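Local coordinates for nucleoporin nup120 (Schizosaccharomyces pombe, PDB 4GQ2), which serves as a structural component of the nuclear pore complex, whose nucleoporins can also act as docking partners for transiently associated transport factors, at residues I78-F87 with N102-M112; S583-T592 with H623-Y632. All blocks are in the same frame, centred on the assembly; numbering follows the deposited sequence.

Contact 1: I78-F87 with N102-M112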
loop_
_atom_site.group_PDB
_atom_site.type_symbol
_atom_site.label_atom_id
_atom_site.label_comp_id
_atom_site.label_asym_id
_atom_site.label_seq_id
_atom_site.Cartn_x
_atom_site.Cartn_y
_atom_site.Cartn_z
ATOM N N ILE A 78 -18.250 -16.784 15.449
ATOM C CA ILE A 78 -18.937 -16.462 16.699
ATOM C C ILE A 78 -17.953 -16.068 17.802
ATOM O O ILE A 78 -16.882 -16.660 17.934
ATOM C CB ILE A 78 -19.892 -17.590 17.165
ATOM C CG1 ILE A 78 -19.148 -18.929 17.331
ATOM C CG2 ILE A 78 -21.080 -17.709 16.214
ATOM C CD1 ILE A 78 -20.028 -20.050 17.859
ATOM N N PHE A 79 -18.336 -15.067 18.589
ATOM C CA PHE A 79 -17.439 -14.439 19.562
ATOM C C PHE A 79 -18.055 -14.391 20.963
ATOM O O PHE A 79 -19.271 -14.475 21.124
ATOM C CB PHE A 79 -17.053 -13.026 19.086
ATOM C CG PHE A 79 -16.451 -12.993 17.703
ATOM C CD1 PHE A 79 -17.265 -12.930 16.575
ATOM C CD2 PHE A 79 -15.071 -13.047 17.527
ATOM C CE1 PHE A 79 -16.711 -12.913 15.298
ATOM C CE2 PHE A 79 -14.514 -13.025 16.253
ATOM C CZ PHE A 79 -15.337 -12.959 15.138
ATOM N N GLN A 80 -17.209 -14.257 21.976
ATOM C CA GLN A 80 -17.671 -14.217 23.359
ATOM C C GLN A 80 -18.308 -12.881 23.759
ATOM O O GLN A 80 -18.603 -12.653 24.930
ATOM C CB GLN A 80 -16.544 -14.615 24.314
ATOM C CG GLN A 80 -16.299 -16.115 24.351
ATOM C CD GLN A 80 -15.208 -16.517 25.323
ATOM O OE1 GLN A 80 -14.091 -15.996 25.279
ATOM N NE2 GLN A 80 -15.525 -17.459 26.202
ATOM N N ASN A 81 -18.531 -12.007 22.781
ATOM C CA ASN A 81 -19.314 -10.801 23.005
ATOM C C ASN A 81 -20.757 -10.977 22.519
ATOM O O ASN A 81 -21.444 -10.001 22.214
ATOM C CB ASN A 81 -18.644 -9.579 22.363
ATOM C CG ASN A 81 -18.593 -9.657 20.843
ATOM O OD1 ASN A 81 -18.975 -10.660 20.239
ATOM N ND2 ASN A 81 -18.119 -8.588 20.218
ATOM N N ARG A 82 -21.202 -12.234 22.459
ATOM C CA ARG A 82 -22.572 -12.602 22.068
ATOM C C ARG A 82 -22.919 -12.134 20.661
ATOM O O ARG A 82 -24.006 -11.601 20.422
ATOM C CB ARG A 82 -23.609 -12.083 23.078
ATOM C CG ARG A 82 -23.397 -12.558 24.506
ATOM C CD ARG A 82 -24.431 -11.955 25.443
ATOM N NE ARG A 82 -23.838 -11.627 26.739
ATOM C CZ ARG A 82 -24.519 -11.442 27.867
ATOM N NH1 ARG A 82 -25.841 -11.559 27.892
ATOM N NH2 ARG A 82 -23.868 -11.147 28.983
ATOM N N THR A 83 -21.990 -12.336 19.730
ATOM C CA THR A 83 -22.211 -11.954 18.336
ATOM C C THR A 83 -21.954 -13.107 17.372
ATOM O O THR A 83 -21.199 -14.036 17.685
ATOM C CB THR A 83 -21.317 -10.769 17.911
ATOM O OG1 THR A 83 -19.939 -11.148 18.029
ATOM C CG2 THR A 83 -21.595 -9.515 18.766
ATOM N N LEU A 84 -22.605 -13.033 16.212
ATOM C CA LEU A 84 -22.292 -13.861 15.054
ATOM C C LEU A 84 -22.117 -12.927 13.856
ATOM O O LEU A 84 -23.025 -12.162 13.521
ATOM C CB LEU A 84 -23.399 -14.899 14.818
ATOM C CG LEU A 84 -23.780 -15.540 13.469
ATOM C CD1 LEU A 84 -22.613 -16.002 12.610
ATOM C CD2 LEU A 84 -24.718 -16.712 13.728
ATOM N N THR A 85 -20.941 -12.969 13.236
ATOM C CA THR A 85 -20.663 -12.130 12.073
ATOM C C THR A 85 -20.653 -12.962 10.809
ATOM O O THR A 85 -20.223 -14.113 10.828
ATOM C CB THR A 85 -19.308 -11.414 12.181
ATOM O OG1 THR A 85 -18.253 -12.384 12.131
ATOM C CG2 THR A 85 -19.217 -10.597 13.472
ATOM N N ILE A 86 -21.132 -12.375 9.715
ATOM C CA ILE A 86 -21.136 -13.050 8.420
ATOM C C ILE A 86 -20.467 -12.191 7.353
ATOM O O ILE A 86 -20.881 -11.058 7.109
ATOM C CB ILE A 86 -22.565 -13.398 7.952
ATOM C CG1 ILE A 86 -23.312 -14.178 9.035
ATOM C CG2 ILE A 86 -22.524 -14.188 6.650
ATOM C CD1 ILE A 86 -24.820 -14.110 8.919
ATOM N N PHE A 87 -19.437 -12.751 6.728
ATOM C CA PHE A 87 -18.724 -12.115 5.628
ATOM C C PHE A 87 -18.897 -12.922 4.338
ATOM O O PHE A 87 -18.747 -14.143 4.338
ATOM C CB PHE A 87 -17.238 -12.028 5.961
ATOM C CG PHE A 87 -16.885 -10.950 6.953
ATOM C CD1 PHE A 87 -17.190 -11.088 8.305
ATOM C CD2 PHE A 87 -16.207 -9.803 6.534
ATOM C CE1 PHE A 87 -16.842 -10.093 9.222
ATOM C CE2 PHE A 87 -15.858 -8.809 7.440
ATOM C CZ PHE A 87 -16.169 -8.957 8.791
ATOM N N ASN A 102 -20.844 -6.392 5.602
ATOM C CA ASN A 102 -21.017 -7.633 6.346
ATOM C C ASN A 102 -22.192 -7.479 7.311
ATOM O O ASN A 102 -22.766 -6.395 7.436
ATOM C CB ASN A 102 -19.728 -8.025 7.088
ATOM C CG ASN A 102 -19.444 -7.140 8.287
ATOM O OD1 ASN A 102 -19.596 -5.926 8.230
ATOM N ND2 ASN A 102 -19.035 -7.753 9.381
ATOM N N VAL A 103 -22.568 -8.562 7.974
ATOM C CA VAL A 103 -23.617 -8.477 8.980
ATOM C C VAL A 103 -23.129 -8.960 10.332
ATOM O O VAL A 103 -22.346 -9.904 10.418
ATOM C CB VAL A 103 -24.979 -9.107 8.530
ATOM C CG1 VAL A 103 -24.838 -9.966 7.284
ATOM C CG2 VAL A 103 -25.672 -9.869 9.658
ATOM N N LYS A 104 -23.557 -8.259 11.377
ATOM C CA LYS A 104 -23.257 -8.628 12.750
ATOM C C LYS A 104 -24.573 -8.790 13.510
ATOM O O LYS A 104 -25.362 -7.842 13.618
ATOM C CB LYS A 104 -22.365 -7.579 13.411
ATOM C CG LYS A 104 -22.171 -7.767 14.909
ATOM C CD LYS A 104 -21.251 -6.714 15.507
ATOM C CE LYS A 104 -19.862 -6.767 14.891
ATOM N NZ LYS A 104 -18.893 -5.941 15.657
ATOM N N ILE A 105 -24.788 -10.002 14.019
ATOM C CA ILE A 105 -26.017 -10.374 14.700
ATOM C C ILE A 105 -25.721 -10.523 16.181
ATOM O O ILE A 105 -24.833 -11.277 16.566
ATOM C CB ILE A 105 -26.583 -11.690 14.124
ATOM C CG1 ILE A 105 -26.902 -11.503 12.639
ATOM C CG2 ILE A 105 -27.828 -12.128 14.882
ATOM C CD1 ILE A 105 -27.107 -12.774 11.844
ATOM N N HIS A 106 -26.457 -9.789 17.007
ATOM C CA HIS A 106 -26.285 -9.847 18.458
ATOM C C HIS A 106 -27.314 -10.743 19.069
ATOM O O HIS A 106 -28.468 -10.781 18.620
ATOM C CB HIS A 106 -26.393 -8.467 19.093
ATOM C CG HIS A 106 -25.436 -7.455 18.526
ATOM N ND1 HIS A 106 -24.259 -7.164 19.114
ATOM C CD2 HIS A 106 -25.525 -6.648 17.393
ATOM C CE1 HIS A 106 -23.623 -6.220 18.394
ATOM N NE2 HIS A 106 -24.399 -5.907 17.339
ATOM N N PHE A 107 -26.885 -11.463 20.105
ATOM C CA PHE A 107 -27.705 -12.427 20.822
ATOM C C PHE A 107 -27.717 -12.077 22.305
ATOM O O PHE A 107 -26.789 -11.418 22.782
ATOM C CB PHE A 107 -27.136 -13.834 20.634
ATOM C CG PHE A 107 -27.319 -14.384 19.252
ATOM C CD1 PHE A 107 -26.411 -14.080 18.239
ATOM C CD2 PHE A 107 -28.398 -15.214 18.959
ATOM C CE1 PHE A 107 -26.581 -14.593 16.964
ATOM C CE2 PHE A 107 -28.574 -15.728 17.680
ATOM C CZ PHE A 107 -27.665 -15.416 16.683
ATOM N N PRO A 108 -28.769 -12.505 23.038
ATOM C CA PRO A 108 -28.843 -12.270 24.485
ATOM C C PRO A 108 -27.948 -13.232 25.256
ATOM O O PRO A 108 -27.658 -13.002 26.435
ATOM C CB PRO A 108 -30.316 -12.548 24.825
ATOM C CG PRO A 108 -31.022 -12.776 23.530
ATOM C CD PRO A 108 -29.978 -13.185 22.539
ATOM N N SER A 109 -27.532 -14.303 24.583
ATOM C CA SER A 109 -26.617 -15.298 25.134
ATOM C C SER A 109 -25.680 -15.805 24.037
ATOM O O SER A 109 -26.047 -15.795 22.860
ATOM C CB SER A 109 -27.418 -16.457 25.723
ATOM O OG SER A 109 -26.626 -17.621 25.846
ATOM N N ASN A 110 -24.484 -16.255 24.427
ATOM C CA ASN A 110 -23.481 -16.753 23.488
ATOM C C ASN A 110 -23.965 -17.932 22.649
ATOM O O ASN A 110 -24.481 -18.906 23.190
ATOM C CB ASN A 110 -22.189 -17.150 24.225
ATOM C CG ASN A 110 -21.254 -15.969 24.467
ATOM O OD1 ASN A 110 -21.177 -15.043 23.662
ATOM N ND2 ASN A 110 -20.530 -16.006 25.577
ATOM N N VAL A 111 -23.801 -17.841 21.329
ATOM C CA VAL A 111 -24.033 -18.989 20.461
ATOM C C VAL A 111 -23.092 -20.104 20.913
ATOM O O VAL A 111 -21.922 -19.857 21.192
ATOM C CB VAL A 111 -23.790 -18.657 18.974
ATOM C CG1 VAL A 111 -24.086 -19.865 18.100
ATOM C CG2 VAL A 111 -24.647 -17.475 18.537
ATOM N N MET A 112 -23.610 -21.322 21.018
ATOM C CA MET A 112 -22.786 -22.443 21.447
ATOM C C MET A 112 -21.897 -22.934 20.315
ATOM O O MET A 112 -22.240 -22.805 19.135
ATOM C CB MET A 112 -23.642 -23.596 22.000
ATOM C CG MET A 112 -24.391 -24.404 20.952
ATOM S SD MET A 112 -25.018 -25.961 21.613
ATOM C CE MET A 112 -25.384 -26.870 20.108
HETATM O O HOH W 1 -21.818 -15.666 20.245
#
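In a propeller-blade sheet of the beta-propeller domain, strand 83-87 pairs antiparallel with strand 102-106, Leu84 facing Ile105 and Ile86 facing Val103 as hydrogen-bonded pairs. Leu84 N reaches Ile105 O at 2.9 Å, and Ile105 N returns to Leu84 O. On the Leu84 and Ile86 face, Ile86 CD1 meets Ile105 CD1 at 3.9 Å, while Leu84 CB meets Phe107 CE1. On the Thr83 and Thr85 face, Thr83 CG2 lies 3.6 Å from His106 ND1. Beyond the strand, Phe107 N donates to Arg82 O, and Arg82 NH1 reaches Pro108 O at 2.7 Å from above its carbonyl plane. One water bridges Phe79 O, Thr83 O and Val111 N. At the far end Asn102 CB stands over the centre of the Phe87 ring, 3.8 Å from its centroid; chi1 of -76° sets Phe87 CG beside its own backbone N, and the ring runs alongside Asn102. A serine in place of Phe87 would probably leave Asn102 CB without its aromatic cover and Phe17 without its edge-to-face mate. Strands 73-79 and 21-26 flank the pair within the sheet, and strands 126-133 and 138-143 of the next sheet pack on Ile86 and Phe107.

Contact 2: S583-T592 with H623-Y632; sequences SLHSCMSFST and HIYPNVDPDY
Leu584 and Val628 form the tight, apolar part of this contact, where the turn between helices 571-585 and 590-605 packs against the one between helices 612-624 and 630-641: two alternate inter-helix turns of an alpha-helical region, with the turn between helices 590-605 and 612-624 lying between them in sequence. Leu584 CD1 comes within 3.6 Å of Val628 CG2, the two side chains crossing at about a right angle. With CG opposite its backbone N (chi1 -176°), Leu584 turns its end toward the other segment, and CD1 also nears the edge of the Tyr632 ring. Cys587 SG approaches the same ring obliquely, 4.0 Å from Tyr632 CE2, as a sulfur-aromatic contact. Met588, bent at chi2 (-56°), brings SD within 3.8 Å of Asn627 CB, and its CE extends toward Ile624 and Val628. Helix 672-703 closes the buried side, with Phe698 and Leu699 against Leu584.

The other side is partly exposed and hydrated. Thr592 CG2 lies 3.4 Å from Asn627 ND2, the two side chains approaching from opposite directions. A water accepts from Ser589 N, donates to Asn627 OD1 and is hydrogen-bonded to Thr592 OG1. Asn627 ND2 donates to His623 O at 2.6 Å, from above the carbonyl plane, which restrains the amide's rotation. Asp629 caps helix 630-641 through OD1, which accepts from Asp631 N.

Aliphatic packing thus joins the turns at the buried centre, with the Cys587 sulfur and Tyr632 ring at a partly exposed margin; on the hydrated side, water links the Asn627 amide to the N-terminal end of helix 590-605.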
loop_
_atom_site.group_PDB
_atom_site.type_symbol
_atom_site.label_atom_id
_atom_site.label_comp_id
_atom_site.label_asym_id
_atom_site.label_seq_id
_atom_site.Cartn_x
_atom_site.Cartn_y
_atom_site.Cartn_z
ATOM N N SER A 583 22.938 -15.692 -2.106
ATOM C CA SER A 583 23.885 -15.482 -1.025
ATOM C C SER A 583 24.588 -14.137 -1.121
ATOM O O SER A 583 24.965 -13.562 -0.103
ATOM C CB SER A 583 24.884 -16.637 -0.928
ATOM O OG SER A 583 25.663 -16.734 -2.094
ATOM N N LEU A 584 24.745 -13.632 -2.341
ATOM C CA LEU A 584 25.245 -12.271 -2.551
ATOM C C LEU A 584 24.233 -11.243 -2.046
ATOM O O LEU A 584 24.598 -10.303 -1.332
ATOM C CB LEU A 584 25.547 -12.029 -4.029
ATOM C CG LEU A 584 26.166 -10.707 -4.488
ATOM C CD1 LEU A 584 27.424 -10.376 -3.711
ATOM C CD2 LEU A 584 26.490 -10.801 -5.973
ATOM N N HIS A 585 22.963 -11.430 -2.408
ATOM C CA HIS A 585 21.896 -10.565 -1.896
ATOM C C HIS A 585 21.935 -10.469 -0.393
ATOM O O HIS A 585 21.813 -9.378 0.175
ATOM C CB HIS A 585 20.529 -11.047 -2.355
ATOM C CG HIS A 585 19.475 -9.973 -2.331
ATOM N ND1 HIS A 585 18.907 -9.539 -1.188
ATOM C CD2 HIS A 585 18.906 -9.228 -3.360
ATOM C CE1 HIS A 585 18.013 -8.575 -1.470
ATOM N NE2 HIS A 585 18.015 -8.382 -2.799
ATOM N N SER A 586 22.157 -11.607 0.261
ATOM C CA SER A 586 22.115 -11.680 1.722
ATOM C C SER A 586 23.308 -11.012 2.412
ATOM O O SER A 586 23.372 -10.974 3.638
ATOM C CB SER A 586 21.999 -13.137 2.167
ATOM O OG SER A 586 23.255 -13.782 2.051
ATOM N N CYS A 587 24.253 -10.498 1.628
ATOM C CA CYS A 587 25.360 -9.689 2.156
ATOM C C CYS A 587 24.935 -8.257 2.496
ATOM O O CYS A 587 25.673 -7.523 3.161
ATOM C CB CYS A 587 26.511 -9.636 1.149
ATOM S SG CYS A 587 27.287 -11.230 0.813
ATOM N N MET A 588 23.749 -7.870 2.029
ATOM C CA MET A 588 23.255 -6.506 2.151
ATOM C C MET A 588 22.295 -6.372 3.322
ATOM O O MET A 588 21.351 -7.157 3.443
ATOM C CB MET A 588 22.526 -6.079 0.868
ATOM C CG MET A 588 23.230 -6.437 -0.425
ATOM S SD MET A 588 24.910 -5.797 -0.534
ATOM C CE MET A 588 25.403 -6.509 -2.103
ATOM N N SER A 589 22.527 -5.365 4.162
ATOM C CA SER A 589 21.595 -5.032 5.242
ATOM C C SER A 589 20.410 -4.221 4.700
ATOM O O SER A 589 20.462 -3.701 3.576
ATOM C CB SER A 589 22.312 -4.250 6.351
ATOM O OG SER A 589 22.792 -3.005 5.868
ATOM N N PHE A 590 19.358 -4.109 5.510
ATOM C CA PHE A 590 18.171 -3.329 5.163
ATOM C C PHE A 590 18.548 -1.949 4.628
ATOM O O PHE A 590 17.993 -1.489 3.631
ATOM C CB PHE A 590 17.245 -3.177 6.379
ATOM C CG PHE A 590 16.064 -2.271 6.131
ATOM C CD1 PHE A 590 16.166 -0.898 6.336
ATOM C CD2 PHE A 590 14.853 -2.790 5.673
ATOM C CE1 PHE A 590 15.087 -0.061 6.093
ATOM C CE2 PHE A 590 13.768 -1.957 5.432
ATOM C CZ PHE A 590 13.885 -0.587 5.642
ATOM N N SER A 591 19.495 -1.306 5.304
ATOM C CA SER A 591 19.936 0.042 4.969
ATOM C C SER A 591 20.650 0.095 3.613
ATOM O O SER A 591 20.438 1.020 2.832
ATOM C CB SER A 591 20.829 0.580 6.096
ATOM O OG SER A 591 21.574 1.716 5.685
ATOM N N THR A 592 21.494 -0.897 3.343
ATOM C CA THR A 592 22.179 -0.999 2.057
ATOM C C THR A 592 21.172 -1.290 0.946
ATOM O O THR A 592 21.238 -0.686 -0.123
ATOM C CB THR A 592 23.290 -2.082 2.073
ATOM O OG1 THR A 592 24.260 -1.769 3.084
ATOM C CG2 THR A 592 23.996 -2.163 0.732
ATOM N N HIS A 623 27.788 0.101 -4.260
ATOM C CA HIS A 623 26.858 -0.773 -3.517
ATOM C C HIS A 623 27.302 -2.174 -3.230
ATOM O O HIS A 623 26.898 -2.757 -2.222
ATOM C CB HIS A 623 25.498 -0.802 -4.200
ATOM C CG HIS A 623 24.818 0.542 -4.229
ATOM N ND1 HIS A 623 24.407 1.172 -3.107
ATOM C CD2 HIS A 623 24.501 1.380 -5.289
ATOM C CE1 HIS A 623 23.849 2.347 -3.436
ATOM N NE2 HIS A 623 23.910 2.478 -4.772
ATOM N N ILE A 624 28.134 -2.738 -4.096
ATOM C CA ILE A 624 28.564 -4.110 -3.901
ATOM C C ILE A 624 29.931 -4.184 -3.229
ATOM O O ILE A 624 30.060 -4.749 -2.139
ATOM C CB ILE A 624 28.531 -4.902 -5.223
ATOM C CG1 ILE A 624 27.094 -4.993 -5.725
ATOM C CG2 ILE A 624 29.127 -6.291 -5.036
ATOM C CD1 ILE A 624 26.980 -5.465 -7.153
ATOM N N TYR A 625 30.937 -3.603 -3.875
ATOM C CA TYR A 625 32.313 -3.654 -3.388
ATOM C C TYR A 625 32.457 -3.408 -1.872
ATOM O O TYR A 625 33.075 -4.219 -1.184
ATOM C CB TYR A 625 33.204 -2.713 -4.211
ATOM C CG TYR A 625 34.661 -2.717 -3.817
ATOM C CD1 TYR A 625 35.534 -3.691 -4.306
ATOM C CD2 TYR A 625 35.174 -1.736 -2.967
ATOM C CE1 TYR A 625 36.874 -3.694 -3.950
ATOM C CE2 TYR A 625 36.512 -1.731 -2.605
ATOM C CZ TYR A 625 37.356 -2.710 -3.100
ATOM O OH TYR A 625 38.685 -2.707 -2.744
ATOM N N PRO A 626 31.879 -2.309 -1.341
ATOM C CA PRO A 626 32.066 -2.065 0.100
ATOM C C PRO A 626 31.343 -3.048 1.018
ATOM O O PRO A 626 31.606 -3.073 2.220
ATOM C CB PRO A 626 31.500 -0.656 0.302
ATOM C CG PRO A 626 30.584 -0.437 -0.845
ATOM C CD PRO A 626 31.184 -1.184 -1.996
ATOM N N ASN A 627 30.453 -3.858 0.461
ATOM C CA ASN A 627 29.646 -4.763 1.268
ATOM C C ASN A 627 30.060 -6.222 1.152
ATOM O O ASN A 627 29.635 -7.057 1.950
ATOM C CB ASN A 627 28.162 -4.594 0.921
ATOM C CG ASN A 627 27.625 -3.227 1.306
ATOM O OD1 ASN A 627 27.430 -2.932 2.488
ATOM N ND2 ASN A 627 27.385 -2.383 0.307
ATOM N N VAL A 628 30.899 -6.525 0.165
ATOM C CA VAL A 628 31.289 -7.907 -0.108
ATOM C C VAL A 628 32.789 -8.139 0.096
ATOM O O VAL A 628 33.634 -7.462 -0.499
ATOM C CB VAL A 628 30.845 -8.373 -1.514
ATOM C CG1 VAL A 628 31.009 -9.873 -1.656
ATOM C CG2 VAL A 628 29.391 -8.000 -1.771
ATOM N N ASP A 629 33.074 -9.110 0.959
ATOM C CA ASP A 629 34.409 -9.580 1.330
ATOM C C ASP A 629 35.234 -10.057 0.109
ATOM O O ASP A 629 34.722 -10.809 -0.726
ATOM C CB ASP A 629 34.197 -10.723 2.338
ATOM C CG ASP A 629 35.483 -11.292 2.901
ATOM O OD1 ASP A 629 36.483 -11.428 2.166
ATOM O OD2 ASP A 629 35.472 -11.637 4.103
ATOM N N PRO A 630 36.504 -9.604 -0.001
ATOM C CA PRO A 630 37.478 -10.005 -1.033
ATOM C C PRO A 630 37.586 -11.514 -1.309
ATOM O O PRO A 630 37.656 -11.914 -2.475
ATOM C CB PRO A 630 38.817 -9.480 -0.491
ATOM C CG PRO A 630 38.491 -8.573 0.655
ATOM C CD PRO A 630 36.999 -8.455 0.776
ATOM N N ASP A 631 37.620 -12.335 -0.259
ATOM C CA ASP A 631 37.605 -13.796 -0.428
ATOM C C ASP A 631 36.312 -14.265 -1.094
ATOM O O ASP A 631 36.340 -15.127 -1.977
ATOM C CB ASP A 631 37.787 -14.523 0.910
ATOM C CG ASP A 631 37.680 -16.043 0.776
ATOM O OD1 ASP A 631 38.679 -16.682 0.379
ATOM O OD2 ASP A 631 36.597 -16.596 1.072
ATOM N N TYR A 632 35.189 -13.689 -0.670
ATOM C CA TYR A 632 33.881 -14.076 -1.194
ATOM C C TYR A 632 33.703 -13.686 -2.665
ATOM O O TYR A 632 33.022 -14.384 -3.423
ATOM C CB TYR A 632 32.752 -13.512 -0.325
ATOM C CG TYR A 632 31.384 -14.015 -0.721
ATOM C CD1 TYR A 632 30.995 -15.325 -0.445
ATOM C CD2 TYR A 632 30.482 -13.185 -1.387
ATOM C CE1 TYR A 632 29.743 -15.792 -0.816
ATOM C CE2 TYR A 632 29.226 -13.640 -1.759
ATOM C CZ TYR A 632 28.865 -14.940 -1.469
ATOM O OH TYR A 632 27.627 -15.392 -1.838
HETATM O O HOH W 2 25.098 -4.147 4.097
#

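In the fold
From the N terminus the chain reaches contact 1 first, where residues 78-87 meet 102-112 and close a short, mostly irregular loop within the beta-propeller domain. Some 470 residues later, after the rest of the propeller and several helices, contact 2 closes a second, mostly helical excursion by bringing residues 583-592 against 623-632. The two closures follow in series, neither nesting nor crossing. Contact 1 and contact 2 lie on opposite sides of the chain's centre; the centres of contacts 1 and 2 are about 53 Å apart and the nearest atoms of contacts 1 and 2 about 30 Å apart. Contact 1 joins neighbouring strands of a propeller sheet; contact 2 brings together two alternate inter-helix turns of the alpha-helical part.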